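Local coordinates for protein Ribose/Galactose Isomerase (Vibrio parahaemolyticus, PDB 3ONO) that probably interconverts aldose and ketose sugars, perhaps sugar phosphates, as an isomerase of the LacAB/RpiB family, at residues H47-Y51 and I52-I56; I56-S59 and I60-S64; A101-F104 and N105-N109; A157-L160 and N161-A165. All blocks are in the same frame, centred on the assembly; numbering follows the deposited sequence.

Contact 1 (H47-Y51 and I52-I56); sequences HHLTY and IHLGI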
ATOM      1  N   HIS A  47      -8.135 -32.045   3.391  1.00 31.73           N
ATOM      2  CA  HIS A  47      -9.494 -31.913   3.921  1.00 31.62           C
ATOM      3  C   HIS A  47     -10.015 -30.513   3.613  1.00 33.39           C
ATOM      4  O   HIS A  47      -9.431 -29.537   4.064  1.00 29.24           O
ATOM      5  CB  HIS A  47      -9.463 -32.137   5.427  1.00 33.33           C
ATOM      6  CG  HIS A  47     -10.778 -31.913   6.112  1.00 30.58           C
ATOM      7  ND1 HIS A  47     -11.844 -32.778   5.990  1.00 34.89           N
ATOM      8  CD2 HIS A  47     -11.190 -30.921   6.936  1.00 28.81           C
ATOM      9  CE1 HIS A  47     -12.851 -32.339   6.726  1.00 34.82           C
ATOM     10  NE2 HIS A  47     -12.483 -31.209   7.303  1.00 28.27           N
ATOM     11  N   HIS A  48     -11.103 -30.430   2.847  1.00 30.35           N
ATOM     12  CA  HIS A  48     -11.539 -29.170   2.224  1.00 27.03           C
ATOM     13  C   HIS A  48     -12.209 -28.221   3.225  1.00 24.97           C
ATOM     14  O   HIS A  48     -13.080 -28.639   3.998  1.00 27.32           O
ATOM     15  CB  HIS A  48     -12.500 -29.478   1.071  1.00 32.30           C
ATOM     16  CG  HIS A  48     -12.819 -28.298   0.209  1.00 32.59           C
ATOM     17  ND1 HIS A  48     -13.860 -27.435   0.477  1.00 37.32           N
ATOM     18  CD2 HIS A  48     -12.246 -27.855  -0.934  1.00 38.23           C
ATOM     19  CE1 HIS A  48     -13.899 -26.498  -0.455  1.00 35.28           C
ATOM     20  NE2 HIS A  48     -12.935 -26.732  -1.325  1.00 40.36           N
ATOM     21  N   LEU A  49     -11.795 -26.950   3.185  1.00 26.90           N
ATOM     22  CA  LEU A  49     -12.303 -25.900   4.063  1.00 24.09           C
ATOM     23  C   LEU A  49     -12.592 -24.623   3.273  1.00 24.56           C
ATOM     24  O   LEU A  49     -11.906 -24.319   2.282  1.00 25.88           O
ATOM     25  CB  LEU A  49     -11.237 -25.548   5.099  1.00 25.49           C
ATOM     26  CG  LEU A  49     -10.762 -26.628   6.066  1.00 23.65           C
ATOM     27  CD1 LEU A  49      -9.747 -25.999   7.011  1.00 25.23           C
ATOM     28  CD2 LEU A  49     -11.955 -27.191   6.848  1.00 23.86           C
ATOM     29  N   THR A  50     -13.570 -23.848   3.733  1.00 22.61           N
ATOM     30  CA  THR A  50     -13.757 -22.494   3.206  1.00 21.90           C
ATOM     31  C   THR A  50     -13.499 -21.510   4.336  1.00 21.90           C
ATOM     32  O   THR A  50     -13.286 -21.907   5.488  1.00 21.56           O
ATOM     33  CB  THR A  50     -15.201 -22.226   2.770  1.00 25.95           C
ATOM     34  OG1 THR A  50     -16.027 -22.111   3.933  1.00 23.49           O
ATOM     35  CG2 THR A  50     -15.732 -23.332   1.881  1.00 23.09           C
ATOM     36  N   TYR A  51     -13.587 -20.222   4.033  1.00 20.32           N
ATOM     37  CA  TYR A  51     -13.383 -19.241   5.096  1.00 18.98           C
ATOM     38  C   TYR A  51     -14.468 -19.288   6.167  1.00 20.44           C
ATOM     39  O   TYR A  51     -14.261 -18.769   7.259  1.00 20.87           O
ATOM     40  CB  TYR A  51     -13.217 -17.816   4.543  1.00 18.00           C
ATOM     41  CG  TYR A  51     -14.423 -17.238   3.847  1.00 19.88           C
ATOM     42  CD1 TYR A  51     -15.498 -16.716   4.577  1.00 19.40           C
ATOM     43  CD2 TYR A  51     -14.475 -17.167   2.443  1.00 22.82           C
ATOM     44  CE1 TYR A  51     -16.586 -16.144   3.935  1.00 21.42           C
ATOM     45  CE2 TYR A  51     -15.572 -16.607   1.794  1.00 22.80           C
ATOM     46  CZ  TYR A  51     -16.631 -16.113   2.550  1.00 20.31           C
ATOM     47  OH  TYR A  51     -17.721 -15.538   1.931  1.00 21.46           O
ATOM     48  N   ILE A  52     -15.606 -19.934   5.887  1.00 20.09           N
ATOM     49  CA  ILE A  52     -16.611 -20.122   6.920  1.00 17.87           C
ATOM     50  C   ILE A  52     -16.082 -21.062   7.998  1.00 19.09           C
ATOM     51  O   ILE A  52     -16.201 -20.795   9.195  1.00 22.46           O
ATOM     52  CB  ILE A  52     -17.933 -20.729   6.349  1.00 17.01           C
ATOM     53  CG1 ILE A  52     -18.535 -19.802   5.296  1.00 22.68           C
ATOM     54  CG2 ILE A  52     -18.952 -20.976   7.494  1.00 19.10           C
ATOM     55  CD1 ILE A  52     -18.931 -18.422   5.816  1.00 23.04           C
ATOM     56  N   HIS A  53     -15.486 -22.174   7.581  1.00 20.20           N
ATOM     57  CA  HIS A  53     -14.965 -23.137   8.539  1.00 21.73           C
ATOM     58  C   HIS A  53     -13.842 -22.509   9.352  1.00 19.90           C
ATOM     59  O   HIS A  53     -13.692 -22.807  10.530  1.00 21.73           O
ATOM     60  CB  HIS A  53     -14.467 -24.393   7.831  1.00 22.47           C
ATOM     61  CG  HIS A  53     -15.510 -25.037   6.974  1.00 25.74           C
ATOM     62  ND1 HIS A  53     -15.442 -25.037   5.593  1.00 25.79           N
ATOM     63  CD2 HIS A  53     -16.660 -25.679   7.300  1.00 25.20           C
ATOM     64  CE1 HIS A  53     -16.501 -25.667   5.109  1.00 23.58           C
ATOM     65  NE2 HIS A  53     -17.258 -26.065   6.125  1.00 20.48           N
ATOM     66  N   LEU A  54     -13.050 -21.644   8.719  1.00 20.61           N
ATOM     67  CA  LEU A  54     -11.958 -21.009   9.446  1.00 19.01           C
ATOM     68  C   LEU A  54     -12.443 -20.286  10.706  1.00 19.58           C
ATOM     69  O   LEU A  54     -11.818 -20.381  11.777  1.00 22.33           O
ATOM     70  CB  LEU A  54     -11.189 -20.028   8.535  1.00 19.88           C
ATOM     71  CG  LEU A  54     -10.523 -20.640   7.301  1.00 21.34           C
ATOM     72  CD1 LEU A  54      -9.797 -19.547   6.483  1.00 21.35           C
ATOM     73  CD2 LEU A  54      -9.542 -21.760   7.673  1.00 22.71           C
ATOM     74  N   GLY A  55     -13.515 -19.519  10.586  1.00 19.55           N
ATOM     75  CA  GLY A  55     -14.021 -18.788  11.735  1.00 17.60           C
ATOM     76  C   GLY A  55     -14.441 -19.728  12.856  1.00 20.86           C
ATOM     77  O   GLY A  55     -14.201 -19.466  14.045  1.00 21.59           O
ATOM     78  N   ILE A  56     -15.098 -20.824  12.485  1.00 18.23           N
ATOM     79  CA  ILE A  56     -15.558 -21.791  13.493  1.00 19.30           C
ATOM     80  C   ILE A  56     -14.358 -22.430  14.192  1.00 23.23           C
ATOM     81  O   ILE A  56     -14.336 -22.578  15.426  1.00 22.77           O
ATOM     82  CB  ILE A  56     -16.432 -22.885  12.838  1.00 20.01           C
ATOM     83  CG1 ILE A  56     -17.716 -22.262  12.303  1.00 20.68           C
ATOM     84  CG2 ILE A  56     -16.763 -24.003  13.842  1.00 23.49           C
ATOM     85  CD1 ILE A  56     -18.411 -23.118  11.246  1.00 22.35           C
TER
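Thr50 and His53 close the start of helix 51-63 with a capping box in which His53 accepts the N-H of Thr50 and the Thr50 hydroxyl accepts that of Ile52. His53 ND1 takes the bond from Thr50 N at 2.9 Å, and it is almost straight, 171° at the hydrogen. The donor lies at the ring edge, in the plane of the imidazole. In return the Thr50 hydroxyl is placed by a chi1 of 72° between its own backbone N and carbonyl carbon, where OG1 accepts from Ile52 N at 3.0 Å. That bond is more bent, at 141°. Thr50 O opens the main-chain series by accepting from Leu54 N, while Tyr51 O receives a weak bond from Gly55 N and is also hydrogen-bonded to Ser83 OG. Leu49, just before the cap, is held through its backbone by Asn12, and its CD2 packs on His53 CB. Asn156 of a second subunit packs on Thr50 and Tyr51, and Ile159 of the same subunit on Ile52, which places the cap at a subunit interface. The Tyr51 ring and the Ile52 side chain meet at an angle, with Tyr51 CE1 3.8 Å from Ile52 CD1.

Contact 2 (I56-S59 and I60-S64); sequences IMAS and ILLNS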
ATOM      1  N   ILE A  56     -15.098 -20.824  12.485  1.00 18.23           N
ATOM      2  CA  ILE A  56     -15.558 -21.791  13.493  1.00 19.30           C
ATOM      3  C   ILE A  56     -14.358 -22.430  14.192  1.00 23.23           C
ATOM      4  O   ILE A  56     -14.336 -22.578  15.426  1.00 22.77           O
ATOM      5  CB  ILE A  56     -16.432 -22.885  12.838  1.00 20.01           C
ATOM      6  CG1 ILE A  56     -17.716 -22.262  12.303  1.00 20.68           C
ATOM      7  CG2 ILE A  56     -16.763 -24.003  13.842  1.00 23.49           C
ATOM      8  CD1 ILE A  56     -18.411 -23.118  11.246  1.00 22.35           C
HETATM    9  N   MSE A  57     -13.357 -22.803  13.400  1.00 25.09           N
HETATM   10  CA  MSE A  57     -12.102 -23.322  13.949  1.00 23.26           C
HETATM   11  C   MSE A  57     -11.420 -22.322  14.870  1.00 24.19           C
HETATM   12  O   MSE A  57     -10.920 -22.689  15.935  1.00 22.53           O
HETATM   13  CB  MSE A  57     -11.154 -23.747  12.814  1.00 22.87           C
HETATM   14  CG  MSE A  57     -11.800 -24.791  11.935  1.00 25.57           C
HETATM   15 SE   MSE A  57     -10.984 -24.945  10.186  0.62 30.40          SE
HETATM   16  CE  MSE A  57      -9.553 -26.091  10.776  1.00 28.80           C
ATOM     17  N   ALA A  58     -11.405 -21.050  14.488  1.00 22.51           N
ATOM     18  CA  ALA A  58     -10.754 -20.067  15.354  1.00 20.20           C
ATOM     19  C   ALA A  58     -11.507 -19.985  16.675  1.00 21.75           C
ATOM     20  O   ALA A  58     -10.895 -19.912  17.754  1.00 22.37           O
ATOM     21  CB  ALA A  58     -10.710 -18.706  14.679  1.00 19.97           C
ATOM     22  N   SER A  59     -12.836 -19.994  16.602  1.00 19.17           N
ATOM     23  CA  SER A  59     -13.621 -19.938  17.846  1.00 17.64           C
ATOM     24  C   SER A  59     -13.318 -21.140  18.730  1.00 26.68           C
ATOM     25  O   SER A  59     -13.057 -20.992  19.929  1.00 24.77           O
ATOM     26  CB  SER A  59     -15.136 -19.874  17.594  1.00 20.97           C
ATOM     27  OG  SER A  59     -15.826 -19.879  18.848  1.00 22.94           O
ATOM     28  N   ILE A  60     -13.331 -22.332  18.150  1.00 21.26           N
ATOM     29  CA  ILE A  60     -13.165 -23.527  18.987  1.00 24.09           C
ATOM     30  C   ILE A  60     -11.782 -23.522  19.630  1.00 25.24           C
ATOM     31  O   ILE A  60     -11.645 -23.769  20.835  1.00 26.51           O
ATOM     32  CB  ILE A  60     -13.419 -24.808  18.197  1.00 25.22           C
ATOM     33  CG1 ILE A  60     -14.913 -24.883  17.847  1.00 25.60           C
ATOM     34  CG2 ILE A  60     -12.994 -26.046  19.019  1.00 25.68           C
ATOM     35  CD1 ILE A  60     -15.267 -25.941  16.811  1.00 26.79           C
ATOM     36  N   LEU A  61     -10.759 -23.195  18.844  1.00 24.35           N
ATOM     37  CA  LEU A  61      -9.407 -23.223  19.382  1.00 21.43           C
ATOM     38  C   LEU A  61      -9.147 -22.093  20.370  1.00 28.61           C
ATOM     39  O   LEU A  61      -8.446 -22.295  21.353  1.00 28.44           O
ATOM     40  CB  LEU A  61      -8.372 -23.244  18.260  1.00 22.55           C
ATOM     41  CG  LEU A  61      -8.337 -24.457  17.327  1.00 24.04           C
ATOM     42  CD1 LEU A  61      -7.331 -24.271  16.191  1.00 26.67           C
ATOM     43  CD2 LEU A  61      -8.014 -25.744  18.101  1.00 27.48           C
ATOM     44  N   LEU A  62      -9.676 -20.895  20.111  1.00 24.59           N
ATOM     45  CA  LEU A  62      -9.417 -19.774  21.018  1.00 23.37           C
ATOM     46  C   LEU A  62     -10.281 -19.866  22.266  1.00 25.19           C
ATOM     47  O   LEU A  62      -9.804 -19.682  23.380  1.00 26.10           O
ATOM     48  CB  LEU A  62      -9.629 -18.423  20.312  1.00 20.20           C
ATOM     49  CG  LEU A  62      -8.537 -18.080  19.296  1.00 22.58           C
ATOM     50  CD1 LEU A  62      -9.016 -17.000  18.336  1.00 21.66           C
ATOM     51  CD2 LEU A  62      -7.227 -17.646  19.977  1.00 25.67           C
ATOM     52  N   ASN A  63     -11.556 -20.176  22.096  1.00 22.12           N
ATOM     53  CA  ASN A  63     -12.435 -20.242  23.256  1.00 21.82           C
ATOM     54  C   ASN A  63     -12.125 -21.418  24.182  1.00 27.38           C
ATOM     55  O   ASN A  63     -12.436 -21.363  25.370  1.00 29.17           O
ATOM     56  CB  ASN A  63     -13.903 -20.274  22.815  1.00 25.17           C
ATOM     57  CG  ASN A  63     -14.389 -18.895  22.435  1.00 27.98           C
ATOM     58  OD1 ASN A  63     -14.225 -17.964  23.217  1.00 25.25           O
ATOM     59  ND2 ASN A  63     -14.947 -18.742  21.232  1.00 20.31           N
ATOM     60  N   SER A  64     -11.497 -22.464  23.652  1.00 26.65           N
ATOM     61  CA  SER A  64     -11.177 -23.635  24.479  1.00 28.29           C
ATOM     62  C   SER A  64      -9.803 -23.431  25.087  1.00 29.61           C
ATOM     63  O   SER A  64      -9.308 -24.264  25.855  1.00 32.38           O
ATOM     64  CB  SER A  64     -11.156 -24.896  23.627  1.00 28.56           C
ATOM     65  OG  SER A  64     -10.021 -24.892  22.772  1.00 26.04           O
TER
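Asn63 reaches back one helical turn to Ser59, and its side chain follows the serine from backbone to hydroxyl. Its CB lies 3.1 Å from Ser59 O, the same oxygen that accepts the main-chain bond from Asn63 N at 2.8 Å. CG stays near that carbonyl, placed beside the backbone N by a chi1 of -79°. At the tip, ND2 donates to Ser59 OG at 2.8 Å; the hydroxyl lies in the amide plane, although the bond is bent to 137° at the hydrogen. ND2 also makes a weak bond to Ser59 O and has a further acceptor in Pro88 O, which ties the end of the helix to the loop after helix 78-85. All of this belongs to the last turns of helix 51-63, one of the helices flanking the parallel sheet of this alpha-beta-alpha sandwich. Regular main-chain bonds join Ile60 to Ile56, Leu61 to Met57 and Leu62 to Ala58. On another side of the helix, Ile56 and Ile60 lie alongside each other and point the same way, Ile56 CG2 touching Ile60 CD1 at 3.8 Å; helix 180-186 packs on Ile56, and helices 190-199 and 203-212 on Ile60. Where the helix ends, Ile60 O is gripped twice by one residue, by Ser64 N at 3.1 Å and by Ser64 OG at 2.8 Å.

Contact 3 (A101-F104 and N105-N109); sequences AFLF and NQINN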
ATOM      1  N   ALA A 101       0.530  -5.150  12.020  1.00 19.11           N
ATOM      2  CA  ALA A 101       0.634  -6.171  13.053  1.00 20.26           C
ATOM      3  C   ALA A 101       1.024  -5.528  14.380  1.00 22.33           C
ATOM      4  O   ALA A 101       0.440  -5.831  15.436  1.00 24.47           O
ATOM      5  CB  ALA A 101       1.678  -7.218  12.658  1.00 20.91           C
ATOM      6  N   PHE A 102       2.020  -4.654  14.327  1.00 22.75           N
ATOM      7  CA  PHE A 102       2.434  -3.947  15.530  1.00 25.74           C
ATOM      8  C   PHE A 102       1.289  -3.128  16.135  1.00 24.19           C
ATOM      9  O   PHE A 102       0.982  -3.271  17.323  1.00 25.73           O
ATOM     10  CB  PHE A 102       3.621  -3.046  15.270  1.00 27.21           C
ATOM     11  CG  PHE A 102       4.050  -2.292  16.488  1.00 30.77           C
ATOM     12  CD1 PHE A 102       4.725  -2.941  17.507  1.00 35.68           C
ATOM     13  CD2 PHE A 102       3.715  -0.965  16.643  1.00 29.52           C
ATOM     14  CE1 PHE A 102       5.093  -2.256  18.646  1.00 36.14           C
ATOM     15  CE2 PHE A 102       4.091  -0.269  17.784  1.00 32.25           C
ATOM     16  CZ  PHE A 102       4.772  -0.910  18.776  1.00 32.10           C
ATOM     17  N   LEU A 103       0.661  -2.284  15.320  1.00 19.67           N
ATOM     18  CA  LEU A 103      -0.444  -1.445  15.797  1.00 19.69           C
ATOM     19  C   LEU A 103      -1.612  -2.292  16.296  1.00 21.91           C
ATOM     20  O   LEU A 103      -2.233  -1.970  17.309  1.00 20.36           O
ATOM     21  CB  LEU A 103      -0.941  -0.510  14.696  1.00 18.67           C
ATOM     22  CG  LEU A 103       0.071   0.558  14.282  1.00 24.14           C
ATOM     23  CD1 LEU A 103      -0.439   1.322  13.079  1.00 23.47           C
ATOM     24  CD2 LEU A 103       0.345   1.486  15.488  1.00 24.47           C
ATOM     25  N   PHE A 104      -1.937  -3.362  15.580  1.00 19.08           N
ATOM     26  CA  PHE A 104      -3.014  -4.232  16.038  1.00 20.28           C
ATOM     27  C   PHE A 104      -2.719  -4.737  17.451  1.00 21.76           C
ATOM     28  O   PHE A 104      -3.570  -4.673  18.337  1.00 21.98           O
ATOM     29  CB  PHE A 104      -3.190  -5.417  15.093  1.00 18.01           C
ATOM     30  CG  PHE A 104      -4.237  -6.418  15.546  1.00 18.19           C
ATOM     31  CD1 PHE A 104      -5.587  -6.123  15.465  1.00 17.80           C
ATOM     32  CD2 PHE A 104      -3.854  -7.660  16.033  1.00 21.21           C
ATOM     33  CE1 PHE A 104      -6.540  -7.057  15.850  1.00 19.45           C
ATOM     34  CE2 PHE A 104      -4.815  -8.599  16.430  1.00 22.44           C
ATOM     35  CZ  PHE A 104      -6.153  -8.280  16.334  1.00 23.97           C
ATOM     36  N   ASN A 105      -1.509  -5.234  17.662  1.00 22.93           N
ATOM     37  CA  ASN A 105      -1.156  -5.770  18.980  1.00 27.05           C
ATOM     38  C   ASN A 105      -1.226  -4.714  20.068  1.00 23.45           C
ATOM     39  O   ASN A 105      -1.661  -4.998  21.189  1.00 27.73           O
ATOM     40  CB  ASN A 105       0.256  -6.333  18.971  1.00 26.76           C
ATOM     41  CG  ASN A 105       0.337  -7.706  18.344  1.00 27.79           C
ATOM     42  OD1 ASN A 105      -0.655  -8.412  18.227  1.00 36.24           O
ATOM     43  ND2 ASN A 105       1.553  -8.103  17.970  1.00 32.87           N
ATOM     44  N   GLN A 106      -0.787  -3.506  19.761  1.00 23.92           N
ATOM     45  CA  GLN A 106      -0.742  -2.457  20.781  1.00 28.46           C
ATOM     46  C   GLN A 106      -2.100  -1.797  21.051  1.00 28.96           C
ATOM     47  O   GLN A 106      -2.433  -1.523  22.203  1.00 30.20           O
ATOM     48  CB  GLN A 106       0.295  -1.391  20.448  1.00 25.58           C
ATOM     49  CG  GLN A 106       1.711  -1.930  20.273  1.00 29.01           C
ATOM     50  CD  GLN A 106       2.069  -2.992  21.294  1.00 39.84           C
ATOM     51  OE1 GLN A 106       1.770  -2.858  22.500  1.00 33.32           O
ATOM     52  NE2 GLN A 106       2.706  -4.071  20.820  1.00 38.20           N
ATOM     53  N   ILE A 107      -2.866  -1.544  19.988  1.00 23.18           N
ATOM     54  CA  ILE A 107      -4.112  -0.785  20.093  1.00 23.04           C
ATOM     55  C   ILE A 107      -5.291  -1.707  20.390  1.00 23.01           C
ATOM     56  O   ILE A 107      -6.095  -1.450  21.303  1.00 22.95           O
ATOM     57  CB  ILE A 107      -4.406  -0.005  18.791  1.00 19.48           C
ATOM     58  CG1 ILE A 107      -3.303   1.047  18.507  1.00 23.89           C
ATOM     59  CG2 ILE A 107      -5.816   0.627  18.833  1.00 24.31           C
ATOM     60  CD1 ILE A 107      -3.499   1.684  17.128  1.00 21.88           C
ATOM     61  N   ASN A 108      -5.394  -2.792  19.631  1.00 18.32           N
ATOM     62  CA  ASN A 108      -6.545  -3.667  19.757  1.00 17.52           C
ATOM     63  C   ASN A 108      -6.299  -4.865  20.671  1.00 21.18           C
ATOM     64  O   ASN A 108      -7.224  -5.340  21.340  1.00 22.24           O
ATOM     65  CB  ASN A 108      -6.961  -4.135  18.362  1.00 15.96           C
ATOM     66  CG  ASN A 108      -7.076  -2.979  17.394  1.00 18.75           C
ATOM     67  OD1 ASN A 108      -6.172  -2.736  16.591  1.00 20.53           O
ATOM     68  ND2 ASN A 108      -8.178  -2.236  17.486  1.00 19.36           N
ATOM     69  N   ASN A 109      -5.061  -5.362  20.661  1.00 19.82           N
ATOM     70  CA  ASN A 109      -4.674  -6.458  21.541  1.00 21.62           C
ATOM     71  C   ASN A 109      -5.608  -7.631  21.328  1.00 22.23           C
ATOM     72  O   ASN A 109      -6.115  -8.211  22.282  1.00 24.26           O
ATOM     73  CB  ASN A 109      -4.760  -5.978  22.998  1.00 24.11           C
ATOM     74  CG  ASN A 109      -4.007  -6.879  23.975  1.00 32.35           C
ATOM     75  OD1 ASN A 109      -3.295  -7.802  23.584  1.00 31.55           O
ATOM     76  ND2 ASN A 109      -4.163  -6.598  25.261  1.00 33.40           N
TER
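A chi1 of 179° leans the Phe102 ring in the C-terminal direction of its helix, and a chi1 of -57° sets Gln106 CG beside the backbone N and over that ring. The result is a CH-pi contact one turn apart on helix 98-108, the crossover helix of the beta-alpha-beta unit between strands 92-94 and 112-116. Gln106 CG sits over one face, 3.8 Å from the centroid of the Phe102 ring and displaced toward the rim. The bend at chi2 (-41°) then swings the amide, with Gln106 NE2 3.7 Å from Phe102 CE1. That amide is fixed by the segment that follows helix 125-136, with NE2 donating to Lys140 O and OE1 accepting from Glu143 N, so both ends have backbone partners. Asn105, one residue earlier, gives its ND2 to Ala136 O. Leu103 and Ile107 run side by side, with Leu103 CB 4.2 Å from Ile107 CD1, and other subunits of the tetramer cover them: Ala124 and Trp123 of a third subunit, with Lys119 of the second also on Leu103. Phe104 crosses Asn108 at about a right angle, and Asn108 OD1 comes 3.6 Å from Phe104 CD1. Here the helix widens into a pi-type turn before Asn109 leaves it with positive phi. Phe104 O accordingly accepts two backbone bonds, from Asn108 N at 2.9 Å and from Asn109 N at 2.8 Å.

Contact 4 (A157-L160 and N161-A165); sequences AAIL and NNVKA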
ATOM      1  N   ALA A 157     -10.944  -1.674  24.023  1.00 20.21           N
ATOM      2  CA  ALA A 157     -10.666  -3.060  23.674  1.00 21.94           C
ATOM      3  C   ALA A 157     -11.350  -3.985  24.690  1.00 20.89           C
ATOM      4  O   ALA A 157     -11.898  -5.030  24.320  1.00 19.76           O
ATOM      5  CB  ALA A 157      -9.156  -3.319  23.617  1.00 24.00           C
ATOM      6  N   ALA A 158     -11.342  -3.598  25.965  1.00 20.89           N
ATOM      7  CA  ALA A 158     -12.028  -4.412  26.983  1.00 18.53           C
ATOM      8  C   ALA A 158     -13.531  -4.466  26.732  1.00 23.07           C
ATOM      9  O   ALA A 158     -14.170  -5.521  26.830  1.00 22.99           O
ATOM     10  CB  ALA A 158     -11.740  -3.849  28.369  1.00 22.48           C
ATOM     11  N   ILE A 159     -14.106  -3.309  26.435  1.00 19.60           N
ATOM     12  CA  ILE A 159     -15.528  -3.229  26.160  1.00 23.36           C
ATOM     13  C   ILE A 159     -15.911  -4.073  24.934  1.00 22.80           C
ATOM     14  O   ILE A 159     -16.951  -4.748  24.946  1.00 21.10           O
ATOM     15  CB  ILE A 159     -15.967  -1.753  26.024  1.00 23.47           C
ATOM     16  CG1 ILE A 159     -15.859  -1.073  27.392  1.00 21.78           C
ATOM     17  CG2 ILE A 159     -17.391  -1.646  25.481  1.00 21.43           C
ATOM     18  CD1 ILE A 159     -15.945   0.461  27.346  1.00 26.54           C
ATOM     19  N   LEU A 160     -15.061  -4.083  23.908  1.00 19.86           N
ATOM     20  CA  LEU A 160     -15.357  -4.870  22.714  1.00 18.84           C
ATOM     21  C   LEU A 160     -15.648  -6.316  23.121  1.00 21.61           C
ATOM     22  O   LEU A 160     -16.578  -6.929  22.619  1.00 18.58           O
ATOM     23  CB  LEU A 160     -14.200  -4.820  21.688  1.00 18.01           C
ATOM     24  CG  LEU A 160     -14.415  -5.663  20.425  1.00 19.83           C
ATOM     25  CD1 LEU A 160     -15.594  -5.113  19.617  1.00 19.07           C
ATOM     26  CD2 LEU A 160     -13.156  -5.670  19.580  1.00 21.16           C
ATOM     27  N   ASN A 161     -14.847  -6.866  24.026  1.00 20.46           N
ATOM     28  CA  ASN A 161     -15.059  -8.249  24.437  1.00 19.85           C
ATOM     29  C   ASN A 161     -16.415  -8.423  25.103  1.00 20.67           C
ATOM     30  O   ASN A 161     -17.098  -9.442  24.905  1.00 22.73           O
ATOM     31  CB  ASN A 161     -13.970  -8.710  25.406  1.00 21.25           C
ATOM     32  CG  ASN A 161     -12.604  -8.809  24.740  1.00 25.30           C
ATOM     33  OD1 ASN A 161     -12.505  -8.964  23.533  1.00 26.54           O
ATOM     34  ND2 ASN A 161     -11.549  -8.730  25.541  1.00 29.74           N
ATOM     35  N   ASN A 162     -16.791  -7.454  25.936  1.00 20.68           N
ATOM     36  CA  ASN A 162     -18.099  -7.509  26.611  1.00 20.63           C
ATOM     37  C   ASN A 162     -19.248  -7.513  25.614  1.00 19.16           C
ATOM     38  O   ASN A 162     -20.236  -8.250  25.762  1.00 20.17           O
ATOM     39  CB  ASN A 162     -18.336  -6.287  27.489  1.00 21.32           C
ATOM     40  CG  ASN A 162     -17.271  -6.080  28.532  1.00 24.83           C
ATOM     41  OD1 ASN A 162     -16.531  -6.988  28.899  1.00 27.56           O
ATOM     42  ND2 ASN A 162     -17.227  -4.879  29.053  1.00 23.88           N
ATOM     43  N   VAL A 163     -19.150  -6.624  24.631  1.00 20.92           N
ATOM     44  CA  VAL A 163     -20.226  -6.469  23.663  1.00 21.12           C
ATOM     45  C   VAL A 163     -20.352  -7.743  22.852  1.00 18.39           C
ATOM     46  O   VAL A 163     -21.463  -8.206  22.583  1.00 19.69           O
ATOM     47  CB  VAL A 163     -19.970  -5.262  22.731  1.00 19.23           C
ATOM     48  CG1 VAL A 163     -20.969  -5.275  21.579  1.00 20.73           C
ATOM     49  CG2 VAL A 163     -20.086  -3.972  23.554  1.00 20.85           C
ATOM     50  N   LYS A 164     -19.213  -8.328  22.485  1.00 18.95           N
ATOM     51  CA  LYS A 164     -19.229  -9.588  21.742  1.00 20.18           C
ATOM     52  C   LYS A 164     -19.910 -10.671  22.575  1.00 21.69           C
ATOM     53  O   LYS A 164     -20.744 -11.409  22.081  1.00 20.96           O
ATOM     54  CB  LYS A 164     -17.808 -10.023  21.378  1.00 17.31           C
ATOM     55  CG  LYS A 164     -17.142  -9.103  20.321  1.00 17.43           C
ATOM     56  CD  LYS A 164     -15.629  -9.402  20.084  1.00 20.17           C
ATOM     57  CE  LYS A 164     -15.358 -10.822  19.561  1.00 20.95           C
ATOM     58  NZ  LYS A 164     -15.900 -11.086  18.165  1.00 18.88           N
ATOM     59  N   ALA A 165     -19.550 -10.761  23.843  1.00 17.84           N
ATOM     60  CA  ALA A 165     -20.137 -11.786  24.716  1.00 15.71           C
ATOM     61  C   ALA A 165     -21.626 -11.569  24.908  1.00 21.99           C
ATOM     62  O   ALA A 165     -22.389 -12.535  25.071  1.00 23.97           O
ATOM     63  CB  ALA A 165     -19.378 -11.768  26.083  1.00 25.99           C
TER
HETATM   64  O   HOH W   1     -11.014  -6.875  22.540  1.00 22.40           O
HETATM   65  O   HOH W   2     -12.734  -7.678  28.566  1.00 34.28           O
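Leu160 and Lys164 make the close-packed side of this helical turn. Lys164 CG lies 3.2 Å from Leu160 O, the carbonyl that also accepts from Lys164 N, and CD then meets Leu160 CG at 3.9 Å. Bends at chi3 and chi4 (61° and 66°) turn the rest of the lysine aside, and its ammonium group is held by Val90 O and His87 O. Ile159 CG2 touches Val163 CG2 at 4.0 Å as the two side chains cross at an angle, and Leu86 of a second subunit packs on Leu160, Val163 and Lys164. The other side is looser and wetter. Asn161 N has only weak bonds, to Ala157 O and Ala158 O, and the bond from Asn162 N to Ala158 O is weak as well. Water takes part here: one molecule lies 2.7 Å from Ala157 O and 2.8 Å from Asn161 OD1, another donates to Ala158 O, and Asn161 ND2 binds a glycerol probably carried over from crystallisation. With Leu160 and Val163 set against Leu86 of the second subunit and Asn161 and Asn162 exposed to solvent, this part of helix 150-167 is an amphipathic helix lying on a subunit interface.

In the fold
Contacts 1 and 2 follow each other along helix 51-63, sharing Ile56, with centres about 12 Å apart; Leu49 CD1 of the first touches Met57 SE of the second at 3.6 Å. Contact 3 comes later, its centre about 25 Å from that of contact 1. Its helix 98-108, like 51-63, flanks the parallel sheet, crossing between strands 92-94 and 112-116. Contact 4, on helix 150-167 after the last strand, is centred about 16 Å from contact 3, where Ala157 CB meets Asn108 O at 3.6 Å. Contacts 1, 3 and 4 touch the second subunit, whereas contact 2 stays within the chain. Ile159 of one chain packs on Ile52 of another, so helix 150-167 joins subunits.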